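PDB 6HYH: periplasmic binding protein/LacI transcriptional regulator from Mycobacterium smegmatis, which binds beta-D-fucofuranose and probably serves as the sugar-binding component of an L-arabinofuranose ABC transporter. Local coordinates for residues A22-E27 / S79-T84; E151-A156 / T183-R188; D161-F166 / F209-D214. One frame throughout, in Å; residues are numbered along the deposited sequence.

Interaction 1 (A22-E27 / S79-T84); sequences AQVGAE and SPVVRT. With GYE (beta-D-fucofuranose), chain K.
Val24 packs against Ser79 and Val81 where two neighbouring parallel strands, 18-23 and 75-78, run out at their C-terminal ends, the place where sugar-binding loops rise from the Rossmann-like sheet of a periplasmic binding protein lobe. The CA atoms of Val24 and Val81 stand 5.6 Å apart, so the loops pass close enough for side chains to meet. Followed outward, Val24 CB stays back, 4.4 Å from Ser79 O, and its two methyls divide the work. CG1, anti to the backbone N (chi1 175°), points to Val81 and meets its CG1 at 4.1 Å, the two valines crossing obliquely. CG2 turns the other way and lies on Ser79, 3.2 Å from its O and 3.5 Å from its OG. The contact is thus van der Waals in kind, and the polar atoms of Ser79 next to CG2 have partners elsewhere: OG bonds to Asp104 and O to Gln61, whose OE1 also receives Val81 N. Gln23 bends at chi2, which brings its OE1 to 4.1 Å from Ser79 CB; Arg31 and, weakly, Val24 N bond to that oxygen, while its NE2 reaches Thr35 and Asn34. Further along the loop after Val24, Glu27 reaches the sugar: its OE1, also salt-bridged to Arg31, accepts the hydrogen bond of fucofuranose O1 at 2.9 Å.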
loop_
_atom_site.group_PDB
_atom_site.type_symbol
_atom_site.label_atom_id
_atom_site.label_comp_id
_atom_site.label_asym_id
_atom_site.label_seq_id
_atom_site.Cartn_x
_atom_site.Cartn_y
_atom_site.Cartn_z
ATOM N N ALA A 22 7.892 17.970 -10.489
ATOM C CA ALA A 22 8.732 18.466 -9.401
ATOM C C ALA A 22 9.743 17.381 -9.032
ATOM O O ALA A 22 9.436 16.458 -8.256
ATOM C CB ALA A 22 7.879 18.870 -8.206
ATOM N N GLN A 23 10.942 17.487 -9.597
ATOM C CA GLN A 23 11.980 16.501 -9.370
ATOM C C GLN A 23 12.698 16.774 -8.048
ATOM O O GLN A 23 12.792 17.927 -7.601
ATOM C CB GLN A 23 12.987 16.514 -10.523
ATOM C CG GLN A 23 14.151 15.562 -10.314
ATOM C CD GLN A 23 13.823 14.132 -10.712
ATOM O OE1 GLN A 23 13.249 13.362 -9.939
ATOM N NE2 GLN A 23 14.224 13.763 -11.923
ATOM N N VAL A 24 13.221 15.687 -7.437
ATOM C CA VAL A 24 13.985 15.762 -6.177
ATOM C C VAL A 24 15.128 16.766 -6.299
ATOM O O VAL A 24 15.208 17.758 -5.563
ATOM C CB VAL A 24 14.551 14.380 -5.798
ATOM C CG1 VAL A 24 15.416 14.502 -4.574
ATOM C CG2 VAL A 24 13.465 13.343 -5.612
ATOM N N GLY A 25 16.070 16.466 -7.185
ATOM C CA GLY A 25 17.316 17.204 -7.304
ATOM C C GLY A 25 18.172 16.467 -8.307
ATOM O O GLY A 25 17.655 15.750 -9.170
ATOM N N ALA A 26 19.484 16.599 -8.155
ATOM C CA ALA A 26 20.450 15.951 -9.041
ATOM C C ALA A 26 21.518 15.254 -8.225
ATOM O O ALA A 26 22.720 15.405 -8.472
ATOM C CB ALA A 26 21.102 16.951 -9.975
ATOM N N GLU A 27 21.092 14.480 -7.216
ATOM C CA GLU A 27 22.070 13.928 -6.285
ATOM C C GLU A 27 22.936 12.838 -6.918
ATOM O O GLU A 27 24.048 12.593 -6.445
ATOM C CB GLU A 27 21.353 13.385 -5.038
ATOM C CG GLU A 27 20.295 12.291 -5.255
ATOM C CD GLU A 27 19.001 12.809 -5.911
ATOM O OE1 GLU A 27 18.172 11.959 -6.423
ATOM O OE2 GLU A 27 18.840 14.077 -5.918
ATOM N N SER A 79 8.301 13.160 -7.624
ATOM C CA SER A 79 8.969 12.010 -7.025
ATOM C C SER A 79 9.343 12.402 -5.605
ATOM O O SER A 79 10.320 13.153 -5.409
ATOM C CB SER A 79 10.189 11.643 -7.860
ATOM O OG SER A 79 11.240 11.138 -7.072
ATOM N N PRO A 80 8.624 11.876 -4.577
ATOM C CA PRO A 80 8.755 12.438 -3.222
ATOM C C PRO A 80 10.078 12.134 -2.536
ATOM O O PRO A 80 10.345 10.968 -2.193
ATOM C CB PRO A 80 7.587 11.794 -2.474
ATOM C CG PRO A 80 7.334 10.544 -3.204
ATOM C CD PRO A 80 7.529 10.893 -4.645
ATOM N N VAL A 81 10.882 13.187 -2.307
ATOM C CA VAL A 81 12.168 13.092 -1.607
ATOM C C VAL A 81 12.092 12.050 -0.510
ATOM O O VAL A 81 12.964 11.184 -0.387
ATOM C CB VAL A 81 12.586 14.430 -0.965
ATOM C CG1 VAL A 81 14.054 14.467 -0.740
ATOM C CG2 VAL A 81 12.135 15.577 -1.800
ATOM N N VAL A 82 11.026 12.121 0.282
ATOM C CA VAL A 82 10.811 11.250 1.427
ATOM C C VAL A 82 9.336 10.895 1.466
ATOM O O VAL A 82 8.501 11.509 0.800
ATOM C CB VAL A 82 11.201 11.948 2.755
ATOM C CG1 VAL A 82 12.516 12.679 2.627
ATOM C CG2 VAL A 82 10.097 12.942 3.153
ATOM N N ARG A 83 9.008 9.895 2.264
ATOM C CA ARG A 83 7.644 9.416 2.187
ATOM C C ARG A 83 6.683 10.396 2.848
ATOM O O ARG A 83 5.532 10.519 2.416
ATOM C CB ARG A 83 7.542 8.042 2.826
ATOM C CG ARG A 83 8.178 6.922 2.062
ATOM C CD ARG A 83 7.955 5.695 2.914
ATOM N NE ARG A 83 8.512 4.468 2.367
ATOM C CZ ARG A 83 8.828 3.426 3.128
ATOM N NH1 ARG A 83 8.637 3.518 4.442
ATOM N NH2 ARG A 83 9.340 2.313 2.598
ATOM N N THR A 84 7.153 11.123 3.858
ATOM C CA THR A 84 6.314 11.854 4.798
ATOM C C THR A 84 6.130 13.326 4.466
ATOM O O THR A 84 7.057 13.992 3.989
ATOM C CB THR A 84 6.943 11.805 6.182
ATOM O OG1 THR A 84 6.973 10.449 6.635
ATOM C CG2 THR A 84 6.179 12.690 7.153
HETATM O O3 GYE K . 18.509 4.756 -6.578
HETATM C C2 GYE K . 19.335 7.084 -6.451
HETATM C C1 GYE K . 18.596 8.420 -6.513
HETATM O O5 GYE K . 14.737 7.072 -6.010
HETATM C C6 GYE K . 15.413 4.876 -6.901
HETATM O O4 GYE K . 17.225 8.094 -6.255
HETATM C C5 GYE K . 15.683 6.368 -6.831
HETATM C C4 GYE K . 17.038 6.671 -6.232
HETATM C C3 GYE K . 18.262 6.111 -6.945
HETATM O O1 GYE K . 19.040 9.371 -5.585
HETATM O O2 GYE K . 20.471 6.998 -7.302
#

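Interaction 2 (E151-A156 / T183-R188); sequences EGTTGA and TGDFTR. With GYE (beta-D-fucofuranose), chain K.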
loop_
_atom_site.group_PDB
_atom_site.type_symbol
_atom_site.label_atom_id
_atom_site.label_comp_id
_atom_site.label_asym_id
_atom_site.label_seq_id
_atom_site.Cartn_x
_atom_site.Cartn_y
_atom_site.Cartn_z
ATOM N N GLU A 151 23.826 3.825 3.290
ATOM C CA GLU A 151 22.375 3.971 3.275
ATOM C C GLU A 151 21.959 5.253 2.543
ATOM O O GLU A 151 22.687 6.252 2.528
ATOM C CB GLU A 151 21.835 4.018 4.712
ATOM C CG GLU A 151 21.509 2.685 5.345
ATOM C CD GLU A 151 21.205 2.815 6.833
ATOM O OE1 GLU A 151 21.863 3.647 7.492
ATOM O OE2 GLU A 151 20.307 2.096 7.343
ATOM N N GLY A 152 20.731 5.231 1.974
ATOM C CA GLY A 152 20.232 6.339 1.180
ATOM C C GLY A 152 19.613 7.437 2.061
ATOM O O GLY A 152 19.476 7.267 3.271
ATOM N N THR A 153 19.268 8.568 1.424
ATOM C CA THR A 153 18.671 9.710 2.121
ATOM C C THR A 153 17.698 9.191 3.166
ATOM O O THR A 153 16.679 8.599 2.802
ATOM C CB THR A 153 17.931 10.644 1.133
ATOM O OG1 THR A 153 18.772 10.985 0.019
ATOM C CG2 THR A 153 17.450 11.918 1.819
ATOM N N THR A 154 18.006 9.352 4.459
ATOM C CA THR A 154 17.101 8.831 5.484
ATOM C C THR A 154 15.740 9.479 5.277
ATOM O O THR A 154 15.622 10.710 5.276
ATOM C CB THR A 154 17.631 9.052 6.918
ATOM O OG1 THR A 154 18.166 10.372 7.069
ATOM C CG2 THR A 154 18.740 8.031 7.270
ATOM N N GLY A 155 14.725 8.655 5.037
ATOM C CA GLY A 155 13.369 9.121 4.817
ATOM C C GLY A 155 12.809 8.827 3.445
ATOM O O GLY A 155 11.579 8.890 3.273
ATOM N N ALA A 156 13.665 8.513 2.458
ATOM C CA ALA A 156 13.228 8.234 1.085
ATOM C C ALA A 156 12.821 6.772 0.911
ATOM O O ALA A 156 13.419 5.869 1.511
ATOM C CB ALA A 156 14.328 8.576 0.080
ATOM N N THR A 183 23.976 6.467 6.654
ATOM C CA THR A 183 23.444 7.130 5.474
ATOM C C THR A 183 24.530 7.961 4.797
ATOM O O THR A 183 25.417 8.521 5.455
ATOM C CB THR A 183 22.232 7.992 5.857
ATOM O OG1 THR A 183 21.758 8.732 4.726
ATOM C CG2 THR A 183 22.589 8.949 6.961
ATOM N N GLY A 184 24.437 8.052 3.463
ATOM C CA GLY A 184 25.390 8.773 2.642
ATOM C C GLY A 184 24.688 9.644 1.604
ATOM O O GLY A 184 25.328 10.189 0.685
ATOM N N ASP A 185 23.372 9.813 1.772
ATOM C CA ASP A 185 22.556 10.750 0.988
ATOM C C ASP A 185 22.583 10.493 -0.511
ATOM O O ASP A 185 22.364 11.414 -1.305
ATOM C CB ASP A 185 22.995 12.186 1.239
ATOM C CG ASP A 185 22.179 12.849 2.281
ATOM O OD1 ASP A 185 20.937 12.930 2.098
ATOM O OD2 ASP A 185 22.791 13.246 3.296
ATOM N N PHE A 186 22.756 9.238 -0.910
ATOM C CA PHE A 186 22.736 8.864 -2.331
ATOM C C PHE A 186 23.737 9.686 -3.155
ATOM O O PHE A 186 23.513 9.949 -4.348
ATOM C CB PHE A 186 21.321 9.038 -2.913
ATOM C CG PHE A 186 20.383 7.940 -2.576
ATOM C CD1 PHE A 186 20.795 6.616 -2.573
ATOM C CD2 PHE A 186 19.060 8.222 -2.272
ATOM C CE1 PHE A 186 19.867 5.573 -2.264
ATOM C CE2 PHE A 186 18.150 7.204 -1.971
ATOM C CZ PHE A 186 18.559 5.879 -1.958
ATOM N N THR A 187 24.880 10.052 -2.573
ATOM C CA THR A 187 25.816 10.898 -3.292
ATOM C C THR A 187 27.175 10.220 -3.284
ATOM O O THR A 187 27.462 9.367 -2.434
ATOM C CB THR A 187 25.897 12.328 -2.715
ATOM O OG1 THR A 187 26.688 12.367 -1.512
ATOM C CG2 THR A 187 24.535 12.858 -2.428
ATOM N N ARG A 188 28.001 10.573 -4.268
ATOM C CA ARG A 188 29.379 10.104 -4.239
ATOM C C ARG A 188 30.113 10.576 -2.985
ATOM O O ARG A 188 30.694 9.772 -2.247
ATOM C CB ARG A 188 30.124 10.573 -5.481
ATOM C CG ARG A 188 30.050 9.622 -6.607
ATOM C CD ARG A 188 30.686 10.258 -7.803
ATOM N NE ARG A 188 30.122 9.729 -9.041
ATOM C CZ ARG A 188 30.854 9.190 -10.006
ATOM N NH1 ARG A 188 32.179 9.138 -9.853
ATOM N NH2 ARG A 188 30.267 8.724 -11.112
HETATM O O3 GYE K . 18.509 4.756 -6.578
HETATM C C2 GYE K . 19.335 7.084 -6.451
HETATM C C1 GYE K . 18.596 8.420 -6.513
HETATM O O5 GYE K . 14.737 7.072 -6.010
HETATM C C6 GYE K . 15.413 4.876 -6.901
HETATM O O4 GYE K . 17.225 8.094 -6.255
HETATM C C5 GYE K . 15.683 6.368 -6.831
HETATM C C4 GYE K . 17.038 6.671 -6.232
HETATM C C3 GYE K . 18.262 6.111 -6.945
HETATM O O1 GYE K . 19.040 9.371 -5.585
HETATM O O2 GYE K . 20.471 6.998 -7.302
#
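Strands 145-151 and 176-183 end side by side in parallel register, Glu151 against Thr183 with CA atoms 4.0 Å apart, and Gly184 N closes the pairing on Glu151 O at 2.7 Å. The side chains add to this pairing. Thr183 holds OG1 anti to its own backbone N (chi1 176°), which carries the hydroxyl across to donate to Gly152 O at 3.1 Å; this bond arrives steeply, 69° out of the carbonyl plane, and does not lie on a lone pair. Thr154 CG2 closes over the same threonine, 3.8 Å from Thr183 CB, the two side chains crossing at about a right angle. The aromatic contact is a CH-pi one. Lacking a side chain, Gly152 can bring its CA over the centre of the Phe186 ring, 3.6 Å from the centroid and only 14° off the ring normal, while Thr153 N lies over the same face, offset toward the rim. The opposite face receives the sugar, with fucofuranose C2 nearer the ring's rim. The Phe186 ring is thus sandwiched between the Gly152 backbone and the sugar, and the backbone of Phe186, like that of Asp185, has positive phi and psi where the loop turns to present it. A type II turn from Thr153 to Ala156 then leads into helix 157-170, whose Pro158 and Ala159 touch the Phe186 ring, and in the partner segment Thr187 N-caps helix 188-201, its OG1 bonded to Gly190 N.

Interaction 3 (D161-F166 / F209-D214); sequences DRKTGF and FAQNDD. With ZN (zinc ion), chain F; GYE (beta-D-fucofuranose), chain K.
The rings of Phe166 and Phe209 lie nearly parallel, planes at 12° and centroids 4.0 Å apart, in an offset stack. Both side chains leave the backbone with CG anti to N (chi1 -172° in Phe166), one from the helix and one from the strand, and they slide past each other in opposite directions, so that each puts a face against the other. Gln149 of strand 145-151 touches both residues, and Ala130 of helix 123-137 adds to the packing on Phe166.

Nearer the strand end the contacts become polar. The extended Gln211 chain brings NE2 alongside the helix, 3.8 Å from Lys163 CB; its amide is bonded elsewhere, NE2 to Gln149 and OE1 to the backbone of Gly152. Arg162 runs extended from CG to NE, its CD passing 3.4 Å from Gln211 O, and offers the edge of its guanidinium to the sugar. Fucofuranose O3 lies in the guanidinium plane and takes both amino nitrogens, NH1 at 2.8 Å and NH2 at 2.7 Å, a two-nitrogen grip that should restrict the group's rotation. Glu126 holds NE in a salt bridge and probably helps to position it. Asn212 binds the neighbouring hydroxyl of the sugar: ND2 donates to fucofuranose O2 at 3.1 Å with a nearly straight N-H angle of 169°. The same amide is steadied on both atoms, ND2 also bonding to Phe186 O and OD1 capping Met215 N at the start of helix 213-226.

On another side of the helix, Asp161 OD2 binds a zinc ion at 2.3 Å, a site shared with Asp157. A helix packed on the parallel strands of the sheet, with one ligand residue from its N-terminal part and another from the loop after strand 207-210, is the arrangement of a Rossmann-like lobe in periplasmic sugar-binding proteins.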
loop_
_atom_site.group_PDB
_atom_site.type_symbol
_atom_site.label_atom_id
_atom_site.label_comp_id
_atom_site.label_asym_id
_atom_site.label_seq_id
_atom_site.Cartn_x
_atom_site.Cartn_y
_atom_site.Cartn_z
ATOM N N ASP A 161 13.281 0.770 1.724
ATOM C CA ASP A 161 12.975 -0.515 1.109
ATOM C C ASP A 161 14.236 -1.314 0.820
ATOM O O ASP A 161 14.271 -2.528 1.039
ATOM C CB ASP A 161 12.189 -0.295 -0.180
ATOM C CG ASP A 161 10.729 -0.022 0.085
ATOM O OD1 ASP A 161 10.181 -0.699 0.979
ATOM O OD2 ASP A 161 10.129 0.869 -0.570
ATOM N N ARG A 162 15.279 -0.662 0.307
ATOM C CA ARG A 162 16.477 -1.405 -0.048
ATOM C C ARG A 162 17.142 -1.973 1.192
ATOM O O ARG A 162 17.556 -3.143 1.188
ATOM C CB ARG A 162 17.431 -0.502 -0.828
ATOM C CG ARG A 162 16.938 -0.179 -2.219
ATOM C CD ARG A 162 17.973 0.581 -3.049
ATOM N NE ARG A 162 17.413 0.987 -4.339
ATOM C CZ ARG A 162 17.786 2.083 -5.000
ATOM N NH1 ARG A 162 18.717 2.898 -4.498
ATOM N NH2 ARG A 162 17.221 2.384 -6.159
ATOM N N LYS A 163 17.263 -1.158 2.258
ATOM C CA LYS A 163 17.628 -1.678 3.580
ATOM C C LYS A 163 16.860 -2.955 3.930
ATOM O O LYS A 163 17.474 -3.979 4.265
ATOM C CB LYS A 163 17.438 -0.615 4.655
ATOM C CG LYS A 163 18.208 -0.916 5.946
ATOM C CD LYS A 163 18.074 0.224 6.943
ATOM C CE LYS A 163 18.663 -0.127 8.298
ATOM N NZ LYS A 163 18.671 1.102 9.141
ATOM N N THR A 164 15.511 -2.900 3.914
ATOM C CA THR A 164 14.715 -4.076 4.298
ATOM C C THR A 164 15.066 -5.287 3.442
ATOM O O THR A 164 15.301 -6.388 3.953
ATOM C CB THR A 164 13.219 -3.784 4.165
ATOM O OG1 THR A 164 12.882 -2.639 4.957
ATOM C CG2 THR A 164 12.379 -4.995 4.615
ATOM N N GLY A 165 15.066 -5.107 2.128
ATOM C CA GLY A 165 15.292 -6.231 1.243
ATOM C C GLY A 165 16.672 -6.827 1.411
ATOM O O GLY A 165 16.825 -8.050 1.451
ATOM N N PHE A 166 17.703 -5.972 1.492
ATOM C CA PHE A 166 19.053 -6.485 1.695
ATOM C C PHE A 166 19.157 -7.212 3.022
ATOM O O PHE A 166 19.788 -8.270 3.099
ATOM C CB PHE A 166 20.091 -5.363 1.630
ATOM C CG PHE A 166 21.511 -5.865 1.647
ATOM C CD1 PHE A 166 22.108 -6.310 2.813
ATOM C CD2 PHE A 166 22.236 -5.932 0.477
ATOM C CE1 PHE A 166 23.415 -6.789 2.814
ATOM C CE2 PHE A 166 23.544 -6.412 0.478
ATOM C CZ PHE A 166 24.130 -6.837 1.650
ATOM N N PHE A 209 27.698 -2.802 0.770
ATOM C CA PHE A 209 26.432 -2.752 0.062
ATOM C C PHE A 209 26.081 -1.282 -0.112
ATOM O O PHE A 209 25.791 -0.593 0.878
ATOM C CB PHE A 209 25.334 -3.480 0.820
ATOM C CG PHE A 209 23.967 -3.167 0.296
ATOM C CD1 PHE A 209 23.751 -3.090 -1.080
ATOM C CD2 PHE A 209 22.902 -2.922 1.163
ATOM C CE1 PHE A 209 22.486 -2.796 -1.591
ATOM C CE2 PHE A 209 21.638 -2.624 0.664
ATOM C CZ PHE A 209 21.433 -2.565 -0.730
ATOM N N ALA A 210 26.100 -0.809 -1.361
ATOM C CA ALA A 210 25.885 0.597 -1.675
ATOM C C ALA A 210 24.471 0.773 -2.240
ATOM O O ALA A 210 24.183 0.364 -3.386
ATOM C CB ALA A 210 26.944 1.092 -2.656
ATOM N N GLN A 211 23.621 1.465 -1.464
ATOM C CA GLN A 211 22.207 1.566 -1.812
ATOM C C GLN A 211 21.992 2.278 -3.129
ATOM O O GLN A 211 20.953 2.062 -3.773
ATOM C CB GLN A 211 21.410 2.254 -0.698
ATOM C CG GLN A 211 21.240 1.373 0.531
ATOM C CD GLN A 211 20.187 1.893 1.435
ATOM O OE1 GLN A 211 19.538 2.894 1.127
ATOM N NE2 GLN A 211 19.987 1.219 2.565
ATOM N N ASN A 212 22.918 3.142 -3.539
ATOM C CA ASN A 212 22.968 3.553 -4.927
ATOM C C ASN A 212 24.421 3.498 -5.349
ATOM O O ASN A 212 25.323 3.661 -4.516
ATOM C CB ASN A 212 22.305 4.931 -5.168
ATOM C CG ASN A 212 23.188 6.124 -4.814
ATOM O OD1 ASN A 212 24.128 6.037 -4.021
ATOM N ND2 ASN A 212 22.878 7.269 -5.437
ATOM N N ASP A 213 24.665 3.193 -6.629
ATOM C CA ASP A 213 26.058 2.923 -6.928
ATOM C C ASP A 213 26.889 4.195 -6.987
ATOM O O ASP A 213 28.120 4.109 -7.008
ATOM C CB ASP A 213 26.186 2.021 -8.176
ATOM C CG ASP A 213 25.556 2.582 -9.412
ATOM O OD1 ASP A 213 25.527 3.828 -9.503
ATOM O OD2 ASP A 213 25.114 1.774 -10.286
ATOM N N ASP A 214 26.268 5.370 -6.902
ATOM C CA ASP A 214 27.048 6.588 -6.688
ATOM C C ASP A 214 27.784 6.546 -5.350
ATOM O O ASP A 214 28.990 6.844 -5.265
ATOM C CB ASP A 214 26.124 7.796 -6.763
ATOM C CG ASP A 214 25.973 8.307 -8.172
ATOM O OD1 ASP A 214 26.972 8.806 -8.725
ATOM O OD2 ASP A 214 24.868 8.166 -8.745
HETATM ZN ZN ZN F . 7.850 1.052 -1.077
HETATM O O3 GYE K . 18.509 4.756 -6.578
HETATM C C2 GYE K . 19.335 7.084 -6.451
HETATM C C1 GYE K . 18.596 8.420 -6.513
HETATM O O5 GYE K . 14.737 7.072 -6.010
HETATM C C6 GYE K . 15.413 4.876 -6.901
HETATM O O4 GYE K . 17.225 8.094 -6.255
HETATM C C5 GYE K . 15.683 6.368 -6.831
HETATM C C4 GYE K . 17.038 6.671 -6.232
HETATM C C3 GYE K . 18.262 6.111 -6.945
HETATM O O1 GYE K . 19.040 9.371 -5.585
HETATM O O2 GYE K . 20.471 6.998 -7.302
#

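How the interactions relate
All three interactions contribute to the pocket of one fucofuranose. Interaction 1 belongs to the lobe built on the sheet with strands 18-23 and 75-78; interactions 2 and 3 belong to the other sheet, so the sugar sits between the lobes. Centres of interactions 2 and 3 are about 10 Å apart, and their segments alternate along the chain. They are tied by the salt bridge Glu151 OE2 to Lys163 NZ at 2.6 Å. Interaction 1 lies about 12 Å from interaction 2 and 17 Å from interaction 3, centre to centre; across the cleft, Arg83 N probably bonds to Gly155 O at 2.9 Å, while Arg83 NH2 makes a long, weak ion pair with Asp161 OD1.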